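Local atomic coordinates of salicylate 5-hydroxylase, large oxygenase component (Ralstonia sp., PDB entry 7C8Z), a protein that serves as the iron- and [2Fe-2S]-containing oxygenase component that catalyses 5-hydroxylation of salicylate to gentisate, using O2 and electrons from NADH in naphthalene breakdown. Residues E194-F199 and H206-V211; R61-N66 and G229-M234; W68-L73 and V339-I344; G201-H206 and E264-A269. All coordinates share one frame; numbering follows the deposited sequence.

Interaction 1. Residues E194-F199 and H206-V211; sequences EPFEEF and HYFDRV
F196 and F208 belong to the same helix, 196-211, yet their CA atoms are only 11.2 Å apart, well short of what twelve residues span in a straight alpha-helix. The helix is kinked where the backbone N atoms of P202 and T203 lack a bond to the preceding turn, and the bend lets its two ends face each other through a T-shaped (edge-to-face) aromatic pair. P195 is the N-cap residue, and its O accepts F199 N at the start of the first turn. Both phenylalanines carry CG anti to the backbone N (chi1 -177° in F196 and -178° in F208), which sends the rings across the inside of the bend until they meet. Their planes stand at 70°, with ring centres 5.2 Å apart. F186, on strand 184-188 of the Rieske sheet, also touches both rings, while F208 reaches I326 of the catalytic sheet, so the pair is buried where the two sheets meet the helix. No hydrogen bond crosses the contact. F196 is the edge partner: its CZ comes 3.6 Å from F208 CE2, and its CE2 sits above the F208 face, offset toward the rim.

Interaction 2. Residues R61-N66 and G229-M234; sequences RLFYAN and GNWKLM
F63 and W231 approach from opposite directions and meet ring to ring, the edge of the phenylalanine against one face of the indole. F63 CE1 lies 3.7 Å from W231 CZ2, with CZ beside it over the six-membered ring; the planes stand at 80° in a T-shaped stack. K232 CG covers the opposite indole face, so the tryptophan is packed from both sides. An Asx turn leads into helix 232-238: N230 OD1 accepts K232 N at 3.1 Å, the donor lying above the carbonyl plane. W231 CG takes the position between backbone N and carbonyl carbon (chi1 68°), swinging the indole toward helix 52-63. There E58 binds W231 NE1 and forms a salt bridge with K232 NZ, joining helix 52-63 to the catalytic domain. Packing slackens away from the rings. L62 leans the same way, but its CB stays 5.0 Å from W231 CH2; it also touches V439 of helix 427-440. Farther out, N66 and R61 are exposed, R61 NH1 bonding to V439 O.

Interaction 3. Residues W68-L73 and V339-I344; sequences WCYVGL and VSTRHI
Y70 of strand 69-73, at the edge of the Rieske-side sheet, points its phenol at T341 and H343 of strand 338-346 in the antiparallel sheet of the catalytic domain, a contact between two sheets with no backbone hydrogen bond across it. The closest CA atoms, those of Y70 and H343, are 7.0 Å apart. The aromatic part is a T-shaped pair. The Y70 edge, led by CD2, faces the imidazole of H343 at 3.8 Å from CG, with the planes at 78°. With CG anti to the backbone N in both residues (chi1 176° for Y70), each ring extends into the space between the strands. The polar part is one hydrogen bond, in which T341 OG1 donates to Y70 OH at 2.9 Å, giving the buried phenol oxygen a partner. S340 and R342, pointing away, both bond to Q333 OE1 in the neighbouring strand. The backbone part concerns the Rieske side: V71 and G72 both face V185, forming a classic beta bulge, and Y70 N is held by S329 OG. Within the same strand, G72 N lies over the centre of the Y70 ring, 3.5 Å above its plane.

Interaction 4. Residues G201-H206 and E264-A269; sequences GPTILH and ELKMDA
T203 and I204, at and just after the kink in helix 196-211, rest on K266, M267 and D268, where the edge strand 263-267 of the catalytic sheet runs out into a loop. The helix thus lies against the margin of that antiparallel sheet. Apolar contacts dominate. T203 CG2, anti to the backbone N, comes over the aliphatic stem of K266 at about a right angle and is 3.8 Å from its CD and 3.9 Å from its CB. I204 uses its CD1 tip to reach the backbone carbon of M267 (3.7 Å) and CB of D268. No direct hydrogen bond crosses here; a water between T203 OG1 and M267 O is doubtful. The polar ends find partners elsewhere: K266 NZ bonds to Y207 OH, a turn farther along the same helix, while D268 forms a salt bridge with R272 and accepts H273 N. G201, at backbone angles that call for glycine, passes D268 without a side chain, and its O accepts L205 N at 2.9 Å.

In the fold
Helix 196-211 carries interaction 1 and one side of interaction 4, whose centres are about 9 Å apart and which share H206. W68 connects interaction 1 to interaction 3: its NE1 lies 2.8 Å from E194 O, a probable hydrogen bond, and its indole meets F196 and F199 edge-to-face. Interactions 2 and 3, with centres about 14 Å apart, touch where M234 CG lies 3.7 Å from I344 CD1. Interactions 2 and 4 do not meet, their nearest atoms about 9 Å apart. None involves the iron ligands H243, H248 and D389 or the [2Fe-2S] pocket; together they join the Rieske sheet, the bent helix and the catalytic sheet.

Interaction 1. Residues E194-F199 and H206-V211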
loop_
_atom_site.group_PDB
_atom_site.type_symbol
_atom_site.label_atom_id
_atom_site.label_comp_id
_atom_site.label_asym_id
_atom_site.label_seq_id
_atom_site.Cartn_x
_atom_site.Cartn_y
_atom_site.Cartn_z
ATOM N N GLU A 194 14.391 -6.997 37.705
ATOM C CA GLU A 194 15.186 -8.079 38.272
ATOM C C GLU A 194 16.443 -8.269 37.432
ATOM O O GLU A 194 16.435 -7.962 36.233
ATOM C CB GLU A 194 14.364 -9.366 38.314
ATOM C CG GLU A 194 13.663 -9.662 36.995
ATOM C CD GLU A 194 12.485 -10.603 37.143
ATOM O OE1 GLU A 194 12.644 -11.661 37.792
ATOM O OE2 GLU A 194 11.400 -10.283 36.603
ATOM N N PRO A 195 17.549 -8.720 38.022
ATOM C CA PRO A 195 18.742 -9.009 37.218
ATOM C C PRO A 195 18.449 -10.028 36.125
ATOM O O PRO A 195 17.518 -10.832 36.216
ATOM C CB PRO A 195 19.743 -9.557 38.242
ATOM C CG PRO A 195 19.284 -9.014 39.550
ATOM C CD PRO A 195 17.792 -8.881 39.464
ATOM N N PHE A 196 19.269 -9.973 35.073
ATOM C CA PHE A 196 19.066 -10.828 33.906
ATOM C C PHE A 196 19.056 -12.303 34.290
ATOM O O PHE A 196 18.224 -13.079 33.795
ATOM C CB PHE A 196 20.156 -10.541 32.873
ATOM C CG PHE A 196 20.004 -11.311 31.598
ATOM C CD1 PHE A 196 19.015 -10.983 30.685
ATOM C CD2 PHE A 196 20.859 -12.361 31.304
ATOM C CE1 PHE A 196 18.880 -11.691 29.503
ATOM C CE2 PHE A 196 20.728 -13.075 30.124
ATOM C CZ PHE A 196 19.737 -12.739 29.224
ATOM N N GLU A 197 19.975 -12.706 35.171
ATOM C CA GLU A 197 20.067 -14.102 35.588
ATOM C C GLU A 197 18.799 -14.546 36.311
ATOM O O GLU A 197 18.252 -15.618 36.029
ATOM C CB GLU A 197 21.303 -14.299 36.466
ATOM C CG GLU A 197 22.623 -14.015 35.749
ATOM C CD GLU A 197 22.943 -12.525 35.654
ATOM O OE1 GLU A 197 22.338 -11.739 36.415
ATOM O OE2 GLU A 197 23.787 -12.141 34.809
ATOM N N GLU A 198 18.313 -13.727 37.248
ATOM C CA GLU A 198 17.060 -14.050 37.922
ATOM C C GLU A 198 15.869 -13.906 36.985
ATOM O O GLU A 198 14.842 -14.565 37.184
ATOM C CB GLU A 198 16.880 -13.157 39.149
ATOM C CG GLU A 198 17.864 -13.446 40.272
ATOM C CD GLU A 198 17.808 -12.409 41.372
ATOM O OE1 GLU A 198 18.869 -12.103 41.954
ATOM O OE2 GLU A 198 16.702 -11.900 41.654
ATOM N N PHE A 199 15.985 -13.054 35.965
ATOM C CA PHE A 199 14.932 -12.959 34.962
ATOM C C PHE A 199 14.787 -14.273 34.210
ATOM O O PHE A 199 13.668 -14.722 33.936
ATOM C CB PHE A 199 15.230 -11.810 33.994
ATOM C CG PHE A 199 14.151 -11.572 32.969
ATOM C CD1 PHE A 199 12.909 -11.085 33.346
ATOM C CD2 PHE A 199 14.388 -11.813 31.622
ATOM C CE1 PHE A 199 11.918 -10.856 32.402
ATOM C CE2 PHE A 199 13.401 -11.584 30.675
ATOM C CZ PHE A 199 12.165 -11.106 31.068
ATOM N N HIS A 206 20.861 -21.938 32.010
ATOM C CA HIS A 206 21.791 -22.984 31.609
ATOM C C HIS A 206 21.839 -23.128 30.088
ATOM O O HIS A 206 22.921 -23.226 29.501
ATOM C CB HIS A 206 21.411 -24.314 32.237
ATOM C CG HIS A 206 22.061 -25.483 31.559
ATOM N ND1 HIS A 206 23.372 -25.840 31.789
ATOM C CD2 HIS A 206 21.593 -26.354 30.631
ATOM C CE1 HIS A 206 23.679 -26.891 31.049
ATOM N NE2 HIS A 206 22.618 -27.223 30.335
ATOM N N TYR A 207 20.683 -23.115 29.424
ATOM C CA TYR A 207 20.685 -23.279 27.973
ATOM C C TYR A 207 21.120 -22.002 27.260
ATOM O O TYR A 207 21.806 -22.064 26.225
ATOM C CB TYR A 207 19.305 -23.750 27.518
ATOM C CG TYR A 207 18.982 -25.111 28.090
ATOM C CD1 TYR A 207 19.566 -26.257 27.570
ATOM C CD2 TYR A 207 18.134 -25.246 29.181
ATOM C CE1 TYR A 207 19.293 -27.500 28.101
ATOM C CE2 TYR A 207 17.856 -26.487 29.720
ATOM C CZ TYR A 207 18.440 -27.610 29.176
ATOM O OH TYR A 207 18.166 -28.851 29.708
ATOM N N PHE A 208 20.732 -20.842 27.801
ATOM C CA PHE A 208 21.255 -19.569 27.316
ATOM C C PHE A 208 22.776 -19.600 27.261
ATOM O O PHE A 208 23.381 -19.333 26.218
ATOM C CB PHE A 208 20.771 -18.423 28.210
ATOM C CG PHE A 208 21.227 -17.056 27.754
ATOM C CD1 PHE A 208 22.513 -16.600 28.025
ATOM C CD2 PHE A 208 20.364 -16.220 27.060
ATOM C CE1 PHE A 208 22.929 -15.346 27.603
ATOM C CE2 PHE A 208 20.774 -14.965 26.640
ATOM C CZ PHE A 208 22.058 -14.529 26.912
ATOM N N ASP A 209 23.411 -19.913 28.395
ATOM C CA ASP A 209 24.866 -20.008 28.441
ATOM C C ASP A 209 25.382 -21.167 27.601
ATOM O O ASP A 209 26.520 -21.133 27.129
ATOM C CB ASP A 209 25.327 -20.146 29.890
ATOM C CG ASP A 209 24.899 -18.972 30.750
ATOM O OD1 ASP A 209 24.642 -17.882 30.193
ATOM O OD2 ASP A 209 24.816 -19.132 31.984
ATOM N N ARG A 210 24.557 -22.191 27.396
ATOM C CA ARG A 210 24.950 -23.309 26.556
ATOM C C ARG A 210 25.203 -22.853 25.127
ATOM O O ARG A 210 26.178 -23.284 24.493
ATOM C CB ARG A 210 23.868 -24.387 26.598
ATOM C CG ARG A 210 24.077 -25.479 25.592
ATOM C CD ARG A 210 22.808 -26.261 25.357
ATOM N NE ARG A 210 23.049 -27.363 24.437
ATOM C CZ ARG A 210 22.686 -27.358 23.160
ATOM N NH1 ARG A 210 22.061 -26.306 22.656
ATOM N NH2 ARG A 210 22.947 -28.405 22.388
ATOM N N VAL A 211 24.355 -21.959 24.608
ATOM C CA VAL A 211 24.627 -21.406 23.284
ATOM C C VAL A 211 25.692 -20.318 23.367
ATOM O O VAL A 211 26.689 -20.346 22.637
ATOM C CB VAL A 211 23.323 -20.882 22.654
ATOM C CG1 VAL A 211 23.633 -19.867 21.578
ATOM C CG2 VAL A 211 22.519 -22.026 22.065
#

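Interaction 2. Residues R61-N66 and G229-M234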
loop_
_atom_site.group_PDB
_atom_site.type_symbol
_atom_site.label_atom_id
_atom_site.label_comp_id
_atom_site.label_asym_id
_atom_site.label_seq_id
_atom_site.Cartn_x
_atom_site.Cartn_y
_atom_site.Cartn_z
ATOM N N ARG A 61 3.306 -3.513 29.551
ATOM C CA ARG A 61 3.563 -4.408 30.671
ATOM C C ARG A 61 4.492 -5.575 30.364
ATOM O O ARG A 61 5.000 -6.194 31.303
ATOM C CB ARG A 61 2.239 -4.964 31.210
ATOM C CG ARG A 61 1.307 -3.892 31.751
ATOM C CD ARG A 61 0.116 -4.506 32.456
ATOM N NE ARG A 61 -0.798 -3.493 32.977
ATOM C CZ ARG A 61 -1.965 -3.768 33.548
ATOM N NH1 ARG A 61 -2.364 -5.025 33.673
ATOM N NH2 ARG A 61 -2.736 -2.787 33.993
ATOM N N LEU A 62 4.729 -5.897 29.095
ATOM C CA LEU A 62 5.629 -6.984 28.730
ATOM C C LEU A 62 6.891 -6.516 28.029
ATOM O O LEU A 62 7.915 -7.193 28.117
ATOM C CB LEU A 62 4.911 -8.000 27.832
ATOM C CG LEU A 62 3.834 -8.882 28.476
ATOM C CD1 LEU A 62 4.229 -9.307 29.878
ATOM C CD2 LEU A 62 2.488 -8.187 28.501
ATOM N N PHE A 63 6.843 -5.375 27.342
ATOM C CA PHE A 63 7.986 -4.854 26.604
ATOM C C PHE A 63 8.635 -3.639 27.246
ATOM O O PHE A 63 9.850 -3.469 27.125
ATOM C CB PHE A 63 7.569 -4.482 25.176
ATOM C CG PHE A 63 7.280 -5.665 24.308
ATOM C CD1 PHE A 63 6.042 -6.283 24.345
ATOM C CD2 PHE A 63 8.249 -6.163 23.456
ATOM C CE1 PHE A 63 5.774 -7.378 23.545
ATOM C CE2 PHE A 63 7.987 -7.256 22.653
ATOM C CZ PHE A 63 6.749 -7.865 22.698
ATOM N N TYR A 64 7.860 -2.790 27.914
ATOM C CA TYR A 64 8.375 -1.547 28.468
ATOM C C TYR A 64 8.561 -1.592 29.977
ATOM O O TYR A 64 8.948 -0.579 30.565
ATOM C CB TYR A 64 7.445 -0.385 28.103
ATOM C CG TYR A 64 7.218 -0.211 26.617
ATOM C CD1 TYR A 64 8.170 -0.620 25.692
ATOM C CD2 TYR A 64 6.052 0.370 26.139
ATOM C CE1 TYR A 64 7.966 -0.460 24.333
ATOM C CE2 TYR A 64 5.839 0.539 24.779
ATOM C CZ TYR A 64 6.800 0.123 23.880
ATOM O OH TYR A 64 6.587 0.287 22.529
ATOM N N ALA A 65 8.304 -2.730 30.618
ATOM C CA ALA A 65 8.401 -2.806 32.069
ATOM C C ALA A 65 8.615 -4.251 32.495
ATOM O O ALA A 65 8.038 -5.169 31.908
ATOM C CB ALA A 65 7.147 -2.239 32.738
ATOM N N ASN A 66 9.459 -4.436 33.512
ATOM C CA ASN A 66 9.651 -5.712 34.200
ATOM C C ASN A 66 10.201 -6.804 33.290
ATOM O O ASN A 66 10.098 -7.991 33.615
ATOM C CB ASN A 66 8.349 -6.194 34.853
ATOM C CG ASN A 66 7.904 -5.301 35.993
ATOM O OD1 ASN A 66 6.847 -4.674 35.927
ATOM N ND2 ASN A 66 8.711 -5.240 37.052
ATOM N N GLY A 229 0.746 -11.419 11.626
ATOM C CA GLY A 229 0.005 -12.052 12.696
ATOM C C GLY A 229 0.399 -11.459 14.035
ATOM O O GLY A 229 1.420 -10.774 14.153
ATOM N N ASN A 230 -0.409 -11.756 15.057
ATOM C CA ASN A 230 -0.104 -11.256 16.391
ATOM C C ASN A 230 1.210 -11.841 16.883
ATOM O O ASN A 230 1.481 -13.034 16.713
ATOM C CB ASN A 230 -1.227 -11.596 17.369
ATOM C CG ASN A 230 -1.048 -10.919 18.720
ATOM O OD1 ASN A 230 -0.418 -11.467 19.621
ATOM N ND2 ASN A 230 -1.601 -9.722 18.862
ATOM N N TRP A 231 2.014 -10.995 17.529
ATOM C CA TRP A 231 3.373 -11.382 17.895
ATOM C C TRP A 231 3.394 -12.605 18.797
ATOM O O TRP A 231 4.322 -13.420 18.713
ATOM C CB TRP A 231 4.079 -10.208 18.568
ATOM C CG TRP A 231 3.498 -9.870 19.897
ATOM C CD1 TRP A 231 2.461 -9.017 20.147
ATOM C CD2 TRP A 231 3.910 -10.386 21.164
ATOM N NE1 TRP A 231 2.205 -8.970 21.495
ATOM C CE2 TRP A 231 3.081 -9.803 22.142
ATOM C CE3 TRP A 231 4.899 -11.288 21.566
ATOM C CZ2 TRP A 231 3.211 -10.090 23.496
ATOM C CZ3 TRP A 231 5.028 -11.571 22.912
ATOM C CH2 TRP A 231 4.189 -10.974 23.862
ATOM N N LYS A 232 2.389 -12.747 19.668
ATOM C CA LYS A 232 2.323 -13.897 20.568
ATOM C C LYS A 232 2.382 -15.211 19.800
ATOM O O LYS A 232 2.984 -16.188 20.267
ATOM C CB LYS A 232 1.054 -13.821 21.414
ATOM C CG LYS A 232 1.028 -12.645 22.375
ATOM C CD LYS A 232 -0.047 -12.811 23.436
ATOM C CE LYS A 232 -1.435 -12.629 22.843
ATOM N NZ LYS A 232 -1.764 -11.200 22.573
ATOM N N LEU A 233 1.785 -15.243 18.603
ATOM C CA LEU A 233 1.773 -16.466 17.806
ATOM C C LEU A 233 3.181 -16.968 17.510
ATOM O O LEU A 233 3.380 -18.173 17.322
ATOM C CB LEU A 233 1.019 -16.235 16.501
ATOM C CG LEU A 233 -0.498 -16.193 16.630
ATOM C CD1 LEU A 233 -1.126 -15.886 15.281
ATOM C CD2 LEU A 233 -1.011 -17.503 17.187
ATOM N N MET A 234 4.171 -16.074 17.475
ATOM C CA MET A 234 5.540 -16.528 17.266
ATOM C C MET A 234 6.070 -17.230 18.507
ATOM O O MET A 234 6.643 -18.324 18.419
ATOM C CB MET A 234 6.440 -15.355 16.879
ATOM C CG MET A 234 7.879 -15.759 16.578
ATOM S SD MET A 234 7.998 -17.266 15.595
ATOM C CE MET A 234 7.718 -16.651 13.935
#

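Interaction 3. Residues W68-L73 and V339-I344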
loop_
_atom_site.group_PDB
_atom_site.type_symbol
_atom_site.label_atom_id
_atom_site.label_comp_id
_atom_site.label_asym_id
_atom_site.label_seq_id
_atom_site.Cartn_x
_atom_site.Cartn_y
_atom_site.Cartn_z
ATOM N N TRP A 68 13.505 -7.882 30.368
ATOM C CA TRP A 68 14.650 -7.646 29.506
ATOM C C TRP A 68 14.252 -8.032 28.092
ATOM O O TRP A 68 13.729 -9.128 27.867
ATOM C CB TRP A 68 15.863 -8.464 29.946
ATOM C CG TRP A 68 16.408 -8.111 31.287
ATOM C CD1 TRP A 68 16.172 -8.763 32.457
ATOM C CD2 TRP A 68 17.306 -7.038 31.596
ATOM N NE1 TRP A 68 16.859 -8.157 33.481
ATOM C CE2 TRP A 68 17.564 -7.097 32.977
ATOM C CE3 TRP A 68 17.913 -6.033 30.839
ATOM C CZ2 TRP A 68 18.402 -6.191 33.619
ATOM C CZ3 TRP A 68 18.746 -5.134 31.476
ATOM C CH2 TRP A 68 18.982 -5.218 32.854
ATOM N N CYS A 69 14.503 -7.141 27.145
ATOM C CA CYS A 69 14.192 -7.401 25.751
ATOM C C CYS A 69 15.483 -7.380 24.949
ATOM O O CYS A 69 16.403 -6.610 25.248
ATOM C CB CYS A 69 13.202 -6.375 25.199
ATOM S SG CYS A 69 11.577 -6.445 25.990
ATOM N N TYR A 70 15.551 -8.250 23.951
ATOM C CA TYR A 70 16.770 -8.440 23.178
ATOM C C TYR A 70 17.069 -7.204 22.338
ATOM O O TYR A 70 16.170 -6.615 21.729
ATOM C CB TYR A 70 16.612 -9.670 22.281
ATOM C CG TYR A 70 17.755 -9.947 21.335
ATOM C CD1 TYR A 70 18.861 -10.676 21.749
ATOM C CD2 TYR A 70 17.714 -9.511 20.016
ATOM C CE1 TYR A 70 19.900 -10.944 20.884
ATOM C CE2 TYR A 70 18.753 -9.772 19.145
ATOM C CZ TYR A 70 19.842 -10.493 19.586
ATOM O OH TYR A 70 20.886 -10.769 18.735
ATOM N N VAL A 71 18.333 -6.788 22.335
ATOM C CA VAL A 71 18.769 -5.701 21.469
ATOM C C VAL A 71 19.939 -6.078 20.568
ATOM O O VAL A 71 20.191 -5.361 19.584
ATOM C CB VAL A 71 19.109 -4.428 22.274
ATOM C CG1 VAL A 71 17.881 -3.923 23.021
ATOM C CG2 VAL A 71 20.258 -4.677 23.225
ATOM N N GLY A 72 20.669 -7.159 20.826
ATOM C CA GLY A 72 21.588 -7.596 19.785
ATOM C C GLY A 72 22.708 -8.477 20.314
ATOM O O GLY A 72 22.574 -9.131 21.341
ATOM N N LEU A 73 23.794 -8.502 19.544
ATOM C CA LEU A 73 25.001 -9.236 19.886
ATOM C C LEU A 73 26.174 -8.275 20.023
ATOM O O LEU A 73 26.256 -7.267 19.311
ATOM C CB LEU A 73 25.323 -10.285 18.822
ATOM C CG LEU A 73 24.239 -11.339 18.607
ATOM C CD1 LEU A 73 24.751 -12.451 17.702
ATOM C CD2 LEU A 73 23.794 -11.886 19.950
ATOM N N VAL A 339 22.869 -21.710 14.212
ATOM C CA VAL A 339 22.627 -21.029 15.472
ATOM C C VAL A 339 22.339 -19.561 15.178
ATOM O O VAL A 339 23.098 -18.886 14.456
ATOM C CB VAL A 339 23.789 -21.205 16.474
ATOM C CG1 VAL A 339 25.104 -20.730 15.901
ATOM C CG2 VAL A 339 23.474 -20.502 17.786
ATOM N N SER A 340 21.219 -19.081 15.710
ATOM C CA SER A 340 20.730 -17.757 15.364
ATOM C C SER A 340 19.910 -17.210 16.519
ATOM O O SER A 340 19.448 -17.950 17.388
ATOM C CB SER A 340 19.886 -17.783 14.085
ATOM O OG SER A 340 18.603 -18.328 14.340
ATOM N N THR A 341 19.757 -15.894 16.534
ATOM C CA THR A 341 18.713 -15.275 17.336
ATOM C C THR A 341 17.635 -14.757 16.399
ATOM O O THR A 341 17.905 -14.411 15.249
ATOM C CB THR A 341 19.241 -14.146 18.237
ATOM O OG1 THR A 341 19.841 -13.123 17.439
ATOM C CG2 THR A 341 20.267 -14.675 19.231
ATOM N N ARG A 342 16.398 -14.784 16.879
ATOM C CA ARG A 342 15.225 -14.378 16.114
ATOM C C ARG A 342 14.481 -13.343 16.944
ATOM O O ARG A 342 13.911 -13.670 17.993
ATOM C CB ARG A 342 14.337 -15.572 15.797
ATOM C CG ARG A 342 15.094 -16.758 15.248
ATOM C CD ARG A 342 14.211 -17.979 15.240
ATOM N NE ARG A 342 14.895 -19.141 14.692
ATOM C CZ ARG A 342 14.298 -20.300 14.458
ATOM N NH1 ARG A 342 13.006 -20.443 14.731
ATOM N NH2 ARG A 342 14.989 -21.315 13.949
ATOM N N HIS A 343 14.506 -12.102 16.479
ATOM C CA HIS A 343 14.026 -10.949 17.221
ATOM C C HIS A 343 12.614 -10.606 16.763
ATOM O O HIS A 343 12.375 -10.441 15.558
ATOM C CB HIS A 343 14.979 -9.772 16.992
ATOM C CG HIS A 343 14.704 -8.573 17.846
ATOM N ND1 HIS A 343 15.401 -7.393 17.706
ATOM C CD2 HIS A 343 13.820 -8.370 18.851
ATOM C CE1 HIS A 343 14.955 -6.512 18.583
ATOM N NE2 HIS A 343 13.995 -7.080 19.290
ATOM N N ILE A 344 11.682 -10.542 17.727
ATOM C CA ILE A 344 10.294 -10.154 17.479
ATOM C C ILE A 344 10.160 -8.651 17.675
ATOM O O ILE A 344 10.540 -8.114 18.722
ATOM C CB ILE A 344 9.332 -10.902 18.415
ATOM C CG1 ILE A 344 9.365 -12.402 18.153
ATOM C CG2 ILE A 344 7.906 -10.382 18.244
ATOM C CD1 ILE A 344 8.478 -13.163 19.084
#

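Interaction 4. Residues G201-H206 and E264-A269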
loop_
_atom_site.group_PDB
_atom_site.type_symbol
_atom_site.label_atom_id
_atom_site.label_comp_id
_atom_site.label_asym_id
_atom_site.label_seq_id
_atom_site.Cartn_x
_atom_site.Cartn_y
_atom_site.Cartn_z
ATOM N N GLY A 201 16.066 -17.346 35.248
ATOM C CA GLY A 201 16.007 -18.511 36.094
ATOM C C GLY A 201 17.150 -19.457 35.788
ATOM O O GLY A 201 17.764 -19.407 34.714
ATOM N N PRO A 202 17.441 -20.363 36.727
ATOM C CA PRO A 202 18.624 -21.227 36.567
ATOM C C PRO A 202 18.529 -22.162 35.374
ATOM O O PRO A 202 19.502 -22.304 34.619
ATOM C CB PRO A 202 18.674 -22.001 37.892
ATOM C CG PRO A 202 17.806 -21.231 38.837
ATOM C CD PRO A 202 16.750 -20.590 38.005
ATOM N N THR A 203 17.363 -22.780 35.161
ATOM C CA THR A 203 17.249 -23.808 34.132
ATOM C C THR A 203 17.408 -23.216 32.739
ATOM O O THR A 203 18.169 -23.737 31.917
ATOM C CB THR A 203 15.898 -24.518 34.242
ATOM O OG1 THR A 203 15.685 -24.969 35.588
ATOM C CG2 THR A 203 15.839 -25.700 33.283
ATOM N N ILE A 204 16.695 -22.126 32.457
ATOM C CA ILE A 204 16.795 -21.496 31.149
ATOM C C ILE A 204 18.131 -20.781 30.976
ATOM O O ILE A 204 18.671 -20.729 29.861
ATOM C CB ILE A 204 15.578 -20.580 30.930
ATOM C CG1 ILE A 204 14.365 -21.457 30.651
ATOM C CG2 ILE A 204 15.793 -19.632 29.769
ATOM C CD1 ILE A 204 13.081 -20.862 31.058
ATOM N N LEU A 205 18.703 -20.236 32.054
ATOM C CA LEU A 205 20.023 -19.630 31.910
ATOM C C LEU A 205 21.077 -20.684 31.590
ATOM O O LEU A 205 22.078 -20.370 30.931
ATOM C CB LEU A 205 20.408 -18.833 33.160
ATOM C CG LEU A 205 21.749 -18.111 32.978
ATOM C CD1 LEU A 205 21.534 -16.662 32.574
ATOM C CD2 LEU A 205 22.626 -18.198 34.220
ATOM N N HIS A 206 20.861 -21.938 32.010
ATOM C CA HIS A 206 21.791 -22.984 31.609
ATOM C C HIS A 206 21.839 -23.128 30.088
ATOM O O HIS A 206 22.921 -23.226 29.501
ATOM C CB HIS A 206 21.411 -24.314 32.237
ATOM C CG HIS A 206 22.061 -25.483 31.559
ATOM N ND1 HIS A 206 23.372 -25.840 31.789
ATOM C CD2 HIS A 206 21.593 -26.354 30.631
ATOM C CE1 HIS A 206 23.679 -26.891 31.049
ATOM N NE2 HIS A 206 22.618 -27.223 30.335
ATOM N N GLU A 264 12.774 -33.233 26.048
ATOM C CA GLU A 264 12.245 -32.689 27.290
ATOM C C GLU A 264 12.092 -31.185 27.126
ATOM O O GLU A 264 12.890 -30.546 26.442
ATOM C CB GLU A 264 13.170 -33.001 28.476
ATOM C CG GLU A 264 14.648 -32.722 28.204
ATOM C CD GLU A 264 15.538 -33.044 29.391
ATOM O OE1 GLU A 264 15.034 -33.055 30.535
ATOM O OE2 GLU A 264 16.747 -33.290 29.181
ATOM N N LEU A 265 11.058 -30.626 27.742
ATOM C CA LEU A 265 10.785 -29.201 27.634
ATOM C C LEU A 265 10.654 -28.619 29.035
ATOM O O LEU A 265 9.952 -29.180 29.883
ATOM C CB LEU A 265 9.547 -28.933 26.772
ATOM C CG LEU A 265 8.271 -29.688 27.094
ATOM C CD1 LEU A 265 7.373 -28.777 27.881
ATOM C CD2 LEU A 265 7.588 -30.161 25.828
ATOM N N LYS A 266 11.349 -27.511 29.279
ATOM C CA LYS A 266 11.411 -26.883 30.589
ATOM C C LYS A 266 10.983 -25.423 30.518
ATOM O O LYS A 266 10.997 -24.798 29.456
ATOM C CB LYS A 266 12.827 -26.980 31.171
ATOM C CG LYS A 266 13.297 -28.407 31.401
ATOM C CD LYS A 266 14.762 -28.554 31.043
ATOM C CE LYS A 266 15.353 -29.834 31.595
ATOM N NZ LYS A 266 16.639 -29.549 32.284
ATOM N N MET A 267 10.592 -24.890 31.675
ATOM C CA MET A 267 10.104 -23.524 31.807
ATOM C C MET A 267 10.755 -22.883 33.024
ATOM O O MET A 267 11.321 -23.566 33.882
ATOM C CB MET A 267 8.580 -23.467 31.971
ATOM C CG MET A 267 7.801 -23.390 30.686
ATOM S SD MET A 267 6.013 -23.502 30.954
ATOM C CE MET A 267 5.865 -25.173 31.579
ATOM N N ASP A 268 10.670 -21.559 33.097
ATOM C CA ASP A 268 11.118 -20.856 34.285
ATOM C C ASP A 268 9.972 -20.796 35.295
ATOM O O ASP A 268 8.880 -21.315 35.063
ATOM C CB ASP A 268 11.662 -19.471 33.927
ATOM C CG ASP A 268 10.568 -18.452 33.650
ATOM O OD1 ASP A 268 9.571 -18.804 32.985
ATOM O OD2 ASP A 268 10.721 -17.287 34.080
ATOM N N ALA A 269 10.222 -20.130 36.424
ATOM C CA ALA A 269 9.268 -20.159 37.529
ATOM C C ALA A 269 7.922 -19.577 37.119
ATOM O O ALA A 269 6.870 -20.090 37.514
ATOM C CB ALA A 269 9.835 -19.410 38.734
HETATM O O HOH W 1 12.940 -25.162 34.776
#